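Local coordinates for methyltransferase (Pyrococcus horikoshii, PDB 1IXK), which probably transfers a methyl group from S-adenosyl-L-methionine to carbon 5 of cytidine in RNA, most likely tRNA, at residues Y274-L279 with D300-S305; Y244-C247 with E253-F256; N64-Q69 with S91-L96. One frame throughout, in Å; residues are numbered along the deposited sequence.

Contact 1: residues Y274-L279 with D300-S305; sequences YGEPAL and DVHETS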
loop_
_atom_site.group_PDB
_atom_site.type_symbol
_atom_site.label_atom_id
_atom_site.label_comp_id
_atom_site.label_asym_id
_atom_site.label_seq_id
_atom_site.Cartn_x
_atom_site.Cartn_y
_atom_site.Cartn_z
ATOM N N TYR A 274 -10.800 4.209 -6.506
ATOM C CA TYR A 274 -11.321 3.863 -5.186
ATOM C C TYR A 274 -10.853 4.661 -3.984
ATOM O O TYR A 274 -9.753 5.219 -3.973
ATOM C CB TYR A 274 -11.090 2.374 -4.937
ATOM C CG TYR A 274 -11.613 1.525 -6.069
ATOM C CD1 TYR A 274 -10.799 1.191 -7.151
ATOM C CD2 TYR A 274 -12.942 1.104 -6.087
ATOM C CE1 TYR A 274 -11.298 0.458 -8.232
ATOM C CE2 TYR A 274 -13.451 0.377 -7.155
ATOM C CZ TYR A 274 -12.628 0.058 -8.222
ATOM O OH TYR A 274 -13.144 -0.648 -9.283
ATOM N N GLY A 275 -11.714 4.691 -2.969
ATOM C CA GLY A 275 -11.421 5.409 -1.746
ATOM C C GLY A 275 -12.058 6.782 -1.757
ATOM O O GLY A 275 -12.868 7.102 -2.631
ATOM N N GLU A 276 -11.705 7.595 -0.772
ATOM C CA GLU A 276 -12.231 8.943 -0.680
ATOM C C GLU A 276 -11.153 9.899 -1.183
ATOM O O GLU A 276 -9.978 9.544 -1.249
ATOM C CB GLU A 276 -12.606 9.261 0.770
ATOM C CG GLU A 276 -13.840 8.507 1.252
ATOM C CD GLU A 276 -14.106 8.691 2.728
ATOM O OE1 GLU A 276 -14.096 9.849 3.195
ATOM O OE2 GLU A 276 -14.339 7.677 3.423
ATOM N N PRO A 277 -11.542 11.120 -1.561
ATOM C CA PRO A 277 -10.568 12.096 -2.057
ATOM C C PRO A 277 -9.562 12.428 -0.965
ATOM O O PRO A 277 -9.921 12.469 0.212
ATOM C CB PRO A 277 -11.434 13.307 -2.406
ATOM C CG PRO A 277 -12.788 12.710 -2.661
ATOM C CD PRO A 277 -12.906 11.678 -1.589
ATOM N N ALA A 278 -8.309 12.658 -1.348
ATOM C CA ALA A 278 -7.285 13.016 -0.376
ATOM C C ALA A 278 -7.669 14.387 0.169
ATOM O O ALA A 278 -8.513 15.073 -0.409
ATOM C CB ALA A 278 -5.906 13.071 -1.039
ATOM N N LEU A 279 -7.051 14.786 1.275
ATOM C CA LEU A 279 -7.353 16.067 1.905
ATOM C C LEU A 279 -6.668 17.243 1.211
ATOM O O LEU A 279 -5.461 17.210 0.988
ATOM C CB LEU A 279 -6.929 16.013 3.375
ATOM C CG LEU A 279 -7.531 14.878 4.209
ATOM C CD1 LEU A 279 -6.828 14.800 5.562
ATOM C CD2 LEU A 279 -9.021 15.102 4.388
ATOM N N ASP A 300 -13.174 3.100 9.069
ATOM C CA ASP A 300 -14.586 3.161 9.427
ATOM C C ASP A 300 -15.525 2.903 8.253
ATOM O O ASP A 300 -16.722 2.693 8.449
ATOM C CB ASP A 300 -14.914 4.507 10.095
ATOM C CG ASP A 300 -14.798 5.688 9.149
ATOM O OD1 ASP A 300 -13.971 5.636 8.211
ATOM O OD2 ASP A 300 -15.527 6.683 9.360
ATOM N N VAL A 301 -14.993 2.899 7.034
ATOM C CA VAL A 301 -15.833 2.642 5.873
ATOM C C VAL A 301 -15.281 1.572 4.928
ATOM O O VAL A 301 -16.044 0.875 4.267
ATOM C CB VAL A 301 -16.091 3.939 5.049
ATOM C CG1 VAL A 301 -16.778 4.984 5.913
ATOM C CG2 VAL A 301 -14.795 4.487 4.520
ATOM N N HIS A 302 -13.961 1.424 4.873
ATOM C CA HIS A 302 -13.366 0.454 3.958
ATOM C C HIS A 302 -12.857 -0.838 4.585
ATOM O O HIS A 302 -12.344 -1.708 3.878
ATOM C CB HIS A 302 -12.226 1.105 3.173
ATOM C CG HIS A 302 -12.626 2.355 2.454
ATOM N ND1 HIS A 302 -12.358 3.613 2.946
ATOM C CD2 HIS A 302 -13.290 2.537 1.287
ATOM C CE1 HIS A 302 -12.839 4.520 2.110
ATOM N NE2 HIS A 302 -13.408 3.893 1.098
ATOM N N GLU A 303 -12.985 -0.960 5.902
ATOM C CA GLU A 303 -12.527 -2.161 6.595
ATOM C C GLU A 303 -11.057 -2.468 6.316
ATOM O O GLU A 303 -10.679 -3.622 6.133
ATOM C CB GLU A 303 -13.384 -3.365 6.194
ATOM C CG GLU A 303 -14.857 -3.219 6.549
ATOM C CD GLU A 303 -15.640 -4.509 6.357
ATOM O OE1 GLU A 303 -16.861 -4.501 6.622
ATOM O OE2 GLU A 303 -15.039 -5.526 5.947
ATOM N N THR A 304 -10.236 -1.425 6.278
ATOM C CA THR A 304 -8.803 -1.566 6.041
ATOM C C THR A 304 -8.135 -0.655 7.058
ATOM O O THR A 304 -8.815 -0.002 7.843
ATOM C CB THR A 304 -8.399 -1.060 4.635
ATOM O OG1 THR A 304 -8.664 0.346 4.544
ATOM C CG2 THR A 304 -9.182 -1.783 3.548
ATOM N N SER A 305 -6.809 -0.613 7.051
ATOM C CA SER A 305 -6.094 0.272 7.960
ATOM C C SER A 305 -6.195 1.642 7.295
ATOM O O SER A 305 -6.680 1.742 6.171
ATOM C CB SER A 305 -4.618 -0.125 8.051
ATOM O OG SER A 305 -4.461 -1.485 8.419
#
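Gly275 and Glu276 meet Val301 and His302 in a small surface contact made of van der Waals touches alone, at one border of the Rossmann-like methyltransferase fold. Strand 276-277 pairs antiparallel with strand 295-297, and residues 300-305 belong to the loop that leads from that strand into strand 307-314; the contact thus lies where this loop bends back beside the short outer strand. His302 and Glu276 carry it in nearly equal measure. The CB of His302 points toward residues 274-279, and the imidazole tip, NE2, comes obliquely to 3.8 Å from Gly275 CA. Glycine suits this position because a phi of 97° with an extended psi would press a CB against the preceding carbonyl oxygen. The other nitrogen, His302 ND1, accepts a hydrogen bond from the backbone N of Tyr298, which fixes the rotation of the ring and probably leaves the proton on NE2.

Glu276 comes at the imidazole obliquely, its carboxylate plane turned 41° from that of the ring. With chi3 at 49° at the end of an extended chain, Glu276 OE2 comes to 3.7 Å from His302 CE1, without a hydrogen bond. Its strong partner is Arg31, to which OE2 forms a salt bridge. Asp300 engages the same guanidinium group, so Arg31 probably offsets the repulsion between carboxylates whose oxygens, Glu276 OE2 and Asp300 OD1, stand 5.2 Å apart. Val301, a compact branched residue, sits at the exposed margin and borders both partners: its CB lies over one face of the His302 ring, displaced toward the rim, while its CG2 methyl meets Glu276 OE2 at 3.4 Å.

Contact 2: residues Y244-C247 with E253-F256; sequences YSTC and ENEF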
loop_
_atom_site.group_PDB
_atom_site.type_symbol
_atom_site.label_atom_id
_atom_site.label_comp_id
_atom_site.label_asym_id
_atom_site.label_seq_id
_atom_site.Cartn_x
_atom_site.Cartn_y
_atom_site.Cartn_z
ATOM N N TYR A 244 2.752 6.036 -5.047
ATOM C CA TYR A 244 3.165 6.320 -3.686
ATOM C C TYR A 244 2.047 5.945 -2.732
ATOM O O TYR A 244 0.905 6.356 -2.918
ATOM C CB TYR A 244 3.471 7.816 -3.576
ATOM C CG TYR A 244 3.824 8.315 -2.193
ATOM C CD1 TYR A 244 2.835 8.610 -1.255
ATOM C CD2 TYR A 244 5.152 8.529 -1.839
ATOM C CE1 TYR A 244 3.162 9.118 0.005
ATOM C CE2 TYR A 244 5.495 9.029 -0.584
ATOM C CZ TYR A 244 4.499 9.325 0.328
ATOM O OH TYR A 244 4.851 9.850 1.551
ATOM N N SER A 245 2.366 5.162 -1.707
ATOM C CA SER A 245 1.343 4.771 -0.753
ATOM C C SER A 245 1.902 4.615 0.648
ATOM O O SER A 245 3.091 4.330 0.827
ATOM C CB SER A 245 0.682 3.454 -1.187
ATOM O OG SER A 245 1.602 2.373 -1.176
ATOM N N THR A 246 1.040 4.816 1.639
ATOM C CA THR A 246 1.424 4.666 3.039
ATOM C C THR A 246 0.216 4.134 3.804
ATOM O O THR A 246 -0.899 4.113 3.286
ATOM C CB THR A 246 1.770 6.004 3.717
ATOM O OG1 THR A 246 0.549 6.669 4.067
ATOM C CG2 THR A 246 2.596 6.899 2.800
ATOM N N CYS A 247 0.452 3.720 5.045
ATOM C CA CYS A 247 -0.617 3.248 5.911
ATOM C C CYS A 247 -0.690 4.209 7.084
ATOM O O CYS A 247 -0.830 3.806 8.236
ATOM C CB CYS A 247 -0.335 1.833 6.400
ATOM S SG CYS A 247 -0.911 0.562 5.232
ATOM N N GLU A 253 2.843 12.860 6.131
ATOM C CA GLU A 253 3.442 11.727 5.432
ATOM C C GLU A 253 2.717 11.439 4.125
ATOM O O GLU A 253 3.164 10.606 3.330
ATOM C CB GLU A 253 3.377 10.463 6.302
ATOM C CG GLU A 253 4.058 10.563 7.651
ATOM C CD GLU A 253 3.799 9.334 8.506
ATOM O OE1 GLU A 253 4.331 8.252 8.182
ATOM O OE2 GLU A 253 3.045 9.451 9.492
ATOM N N ASN A 254 1.598 12.125 3.905
ATOM C CA ASN A 254 0.790 11.906 2.709
ATOM C C ASN A 254 0.665 13.127 1.793
ATOM O O ASN A 254 1.527 13.372 0.937
ATOM C CB ASN A 254 -0.614 11.431 3.114
ATOM C CG ASN A 254 -0.594 10.106 3.867
ATOM O OD1 ASN A 254 0.292 9.279 3.662
ATOM N ND2 ASN A 254 -1.589 9.893 4.720
ATOM N N GLU A 255 -0.417 13.879 1.969
ATOM C CA GLU A 255 -0.676 15.073 1.164
ATOM C C GLU A 255 0.484 16.066 1.117
ATOM O O GLU A 255 0.777 16.639 0.066
ATOM C CB GLU A 255 -1.931 15.788 1.673
ATOM C CG GLU A 255 -3.239 15.051 1.372
ATOM C CD GLU A 255 -3.628 14.021 2.422
ATOM O OE1 GLU A 255 -2.847 13.780 3.366
ATOM O OE2 GLU A 255 -4.731 13.448 2.294
ATOM N N PHE A 256 1.131 16.287 2.257
ATOM C CA PHE A 256 2.260 17.224 2.326
ATOM C C PHE A 256 3.424 16.772 1.445
ATOM O O PHE A 256 4.093 17.590 0.806
ATOM C CB PHE A 256 2.762 17.355 3.765
ATOM C CG PHE A 256 1.902 18.222 4.645
ATOM C CD1 PHE A 256 0.610 18.571 4.271
ATOM C CD2 PHE A 256 2.383 18.661 5.876
ATOM C CE1 PHE A 256 -0.196 19.346 5.109
ATOM C CE2 PHE A 256 1.587 19.433 6.721
ATOM C CZ PHE A 256 0.293 19.774 6.335
#
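Tyr244 and Thr246, two residues apart on strand 240-246, each give a hydroxyl to the turn that precedes helix 255-264, and these two hydrogen bonds form the tight, buried part of the contact. Tyr244 OH donates to the carbonyl oxygen of Glu253 over a short 2.6 Å. Its CG stands anti to the backbone N (chi1 176°), which carries the phenol across the gap; the acceptor lies at the ring edge, in the ring plane. Gln225 NE2 adds a weak hydrogen bond to the same hydroxyl.

Thr246 OG1 approaches Asn254 OD1 in the carbonyl plane, on a lone pair, at 2.7 Å and a C=O...O angle of 135°. Its methyl, CG2, meanwhile rests 3.8 Å from Glu253 O. The threonine hydroxyl also accepts from Ser248 N, and Asn254 ND2 donates to Ser248 O, so the amide of Asn254 has its orientation settled by a partner at each end. An asparagine fits here because it offers both an acceptor and a donor. Although Asn254 occupies the N-cap position of the helix, its side chain makes no capping bond and is directed back to the strand.

This is a strand-loop-helix connection of the Rossmann-like fold, at the end of a strand parallel to its neighbour 188-194. Thr246 and Cys247 match the Thr-Cys pair of the RsmB/NOP family; Cys247, the predicted nucleophile, points away from the turn and forms a disulfide with Cys197.

Glu253, with CB 5.0 Å from Tyr244 OH, turns its buried side chain to Arg213, Ser248 and helix 215-235. The looser, more open side belongs to Phe256: its CB is 8.1 Å from Tyr244 OH and its partly exposed ring farther still, beside Pro282 and Gln222.

Contact 3: residues N64-Q69 with S91-L96; sequences NKKGFQ and STPEFL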
loop_
_atom_site.group_PDB
_atom_site.type_symbol
_atom_site.label_atom_id
_atom_site.label_comp_id
_atom_site.label_asym_id
_atom_site.label_seq_id
_atom_site.Cartn_x
_atom_site.Cartn_y
_atom_site.Cartn_z
ATOM N N ASN A 64 -14.765 -22.376 -2.962
ATOM C CA ASN A 64 -16.180 -22.416 -2.618
ATOM C C ASN A 64 -16.590 -23.863 -2.360
ATOM O O ASN A 64 -17.345 -24.150 -1.434
ATOM C CB ASN A 64 -17.025 -21.843 -3.761
ATOM C CG ASN A 64 -17.109 -20.324 -3.738
ATOM O OD1 ASN A 64 -17.567 -19.712 -4.703
ATOM N ND2 ASN A 64 -16.683 -19.711 -2.637
ATOM N N LYS A 65 -16.081 -24.772 -3.184
ATOM C CA LYS A 65 -16.397 -26.190 -3.050
ATOM C C LYS A 65 -15.964 -26.737 -1.689
ATOM O O LYS A 65 -16.571 -27.675 -1.167
ATOM C CB LYS A 65 -15.707 -26.990 -4.153
ATOM C CG LYS A 65 -16.148 -28.441 -4.226
ATOM C CD LYS A 65 -14.969 -29.371 -4.480
ATOM C CE LYS A 65 -14.021 -29.394 -3.284
ATOM N NZ LYS A 65 -12.874 -30.324 -3.488
ATOM N N LYS A 66 -14.919 -26.146 -1.116
ATOM C CA LYS A 66 -14.407 -26.588 0.176
ATOM C C LYS A 66 -15.092 -25.937 1.375
ATOM O O LYS A 66 -14.777 -26.254 2.522
ATOM C CB LYS A 66 -12.898 -26.347 0.254
ATOM C CG LYS A 66 -12.108 -27.085 -0.810
ATOM C CD LYS A 66 -10.615 -26.990 -0.555
ATOM C CE LYS A 66 -9.837 -27.762 -1.604
ATOM N NZ LYS A 66 -8.418 -27.920 -1.214
ATOM N N GLY A 67 -16.021 -25.023 1.116
ATOM C CA GLY A 67 -16.728 -24.378 2.207
ATOM C C GLY A 67 -16.371 -22.925 2.470
ATOM O O GLY A 67 -17.000 -22.274 3.301
ATOM N N PHE A 68 -15.364 -22.410 1.778
ATOM C CA PHE A 68 -14.977 -21.016 1.971
ATOM C C PHE A 68 -15.905 -20.076 1.213
ATOM O O PHE A 68 -16.379 -20.403 0.126
ATOM C CB PHE A 68 -13.540 -20.781 1.498
ATOM C CG PHE A 68 -12.508 -21.547 2.273
ATOM C CD1 PHE A 68 -12.221 -22.871 1.959
ATOM C CD2 PHE A 68 -11.829 -20.949 3.328
ATOM C CE1 PHE A 68 -11.272 -23.586 2.683
ATOM C CE2 PHE A 68 -10.877 -21.655 4.059
ATOM C CZ PHE A 68 -10.601 -22.975 3.736
ATOM N N GLN A 69 -16.179 -18.917 1.801
ATOM C CA GLN A 69 -17.011 -17.906 1.159
ATOM C C GLN A 69 -16.244 -16.597 1.300
ATOM O O GLN A 69 -15.527 -16.393 2.279
ATOM C CB GLN A 69 -18.385 -17.821 1.828
ATOM C CG GLN A 69 -19.152 -19.139 1.782
ATOM C CD GLN A 69 -20.554 -19.033 2.356
ATOM O OE1 GLN A 69 -20.759 -18.450 3.420
ATOM N NE2 GLN A 69 -21.524 -19.613 1.659
ATOM N N SER A 91 -4.123 -23.667 5.438
ATOM C CA SER A 91 -3.937 -25.113 5.541
ATOM C C SER A 91 -4.425 -25.794 4.266
ATOM O O SER A 91 -4.339 -27.012 4.130
ATOM C CB SER A 91 -4.698 -25.674 6.750
ATOM O OG SER A 91 -4.155 -25.197 7.969
ATOM N N THR A 92 -4.936 -24.997 3.333
ATOM C CA THR A 92 -5.444 -25.520 2.067
ATOM C C THR A 92 -4.328 -25.780 1.064
ATOM O O THR A 92 -3.274 -25.147 1.118
ATOM C CB THR A 92 -6.414 -24.534 1.403
ATOM O OG1 THR A 92 -5.714 -23.324 1.088
ATOM C CG2 THR A 92 -7.574 -24.216 2.330
ATOM N N PRO A 93 -4.547 -26.727 0.135
ATOM C CA PRO A 93 -3.543 -27.047 -0.881
ATOM C C PRO A 93 -3.340 -25.813 -1.763
ATOM O O PRO A 93 -2.246 -25.573 -2.275
ATOM C CB PRO A 93 -4.185 -28.201 -1.650
ATOM C CG PRO A 93 -5.049 -28.856 -0.623
ATOM C CD PRO A 93 -5.674 -27.674 0.071
ATOM N N GLU A 94 -4.413 -25.042 -1.933
ATOM C CA GLU A 94 -4.382 -23.822 -2.735
ATOM C C GLU A 94 -3.275 -22.897 -2.232
ATOM O O GLU A 94 -2.470 -22.391 -3.010
ATOM C CB GLU A 94 -5.721 -23.080 -2.645
ATOM C CG GLU A 94 -6.885 -23.692 -3.425
ATOM C CD GLU A 94 -7.320 -25.048 -2.900
ATOM O OE1 GLU A 94 -7.129 -25.317 -1.696
ATOM O OE2 GLU A 94 -7.871 -25.841 -3.694
ATOM N N PHE A 95 -3.245 -22.680 -0.923
ATOM C CA PHE A 95 -2.239 -21.816 -0.322
ATOM C C PHE A 95 -0.850 -22.447 -0.315
ATOM O O PHE A 95 0.144 -21.786 -0.613
ATOM C CB PHE A 95 -2.644 -21.454 1.112
ATOM C CG PHE A 95 -1.589 -20.688 1.860
ATOM C CD1 PHE A 95 -0.635 -21.356 2.627
ATOM C CD2 PHE A 95 -1.518 -19.304 1.761
ATOM C CE1 PHE A 95 0.372 -20.653 3.279
ATOM C CE2 PHE A 95 -0.512 -18.590 2.411
ATOM C CZ PHE A 95 0.436 -19.267 3.171
ATOM N N LEU A 96 -0.786 -23.731 0.021
ATOM C CA LEU A 96 0.485 -24.437 0.089
ATOM C C LEU A 96 1.166 -24.637 -1.267
ATOM O O LEU A 96 2.383 -24.802 -1.332
ATOM C CB LEU A 96 0.289 -25.788 0.789
ATOM C CG LEU A 96 -0.155 -25.714 2.257
ATOM C CD1 LEU A 96 -0.475 -27.108 2.778
ATOM C CD2 LEU A 96 0.942 -25.072 3.093
#
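Lys66, just past the end of helix 56-65, reaches Pro93 and Glu94 in the first turn of helix 93-96, and its side chain can be followed outward atom by atom. CB lies at the edge of the Phe68 ring, in the ring plane. From there the chain runs extended through CG to CD, which comes within 4.0 Å of Glu94 OE1. CE faces the carboxylate, 3.5 Å from Glu94 OE2. At the tip, NZ reaches the syn lone pair of Glu94 OE1 at 2.9 Å, a salt bridge, and makes a second, weak hydrogen bond to Glu94 OE2 at 3.3 Å. The same nitrogen meets the ring of Pro93 tip to tip; the 3.0 Å between Lys66 NZ and Pro93 CD is shorter than a usual N...C contact and doubtful in detail. A lysine has the length this span needs. Glu94 answers from the opposite direction with a chain bent at chi2 (66°), and its OE2 also forms a salt bridge with Arg62, so two positive groups probably favour the charged carboxylate.

Beneath this ionic layer lies an apolar one. Phe68 CZ meets the methyl CG2 of Thr92 at 3.6 Å, while the phenylalanine ring also packs edge-to-face with Phe87. The two branches of Thr92 divide the work: CG2 touches the CZ end of the Phe68 ring, and OG1 serves the helix, accepting from Phe95 N at 3.2 Å and bonding to Ile89 O. Asn64 ND2 donates to Phe68 O, tying the residue after the turn back to the preceding helix.

Lys66 and Phe68 flank Gly67, whose positive phi closes helix 56-65 in a Schellman motif; through them this helix end lies beside the threonine N-cap of helix 93-96, in the N-terminal domain built around a four-stranded antiparallel sheet.

How the contacts relate
Along the chain the contacts come in series: contact 3 closes first, then contact 2, then contact 1. Contact 3 belongs to the N-terminal domain with its own antiparallel sheet, and its centre is about 35 Å from that of contact 2 and 29 Å from that of contact 1. The other two share the mixed sheet of the methyltransferase domain, with centres about 13 Å apart, and they touch where Glu255 OE2 probably accepts a hydrogen bond from Leu279 N. Strand 307-314 lies between strands 240-246 and 295-297. The start of helix 255-264, which follows the strand end carrying the predicted nucleophile, is thus joined to the sheet border, whereas contact 3 is remote from the predicted sites.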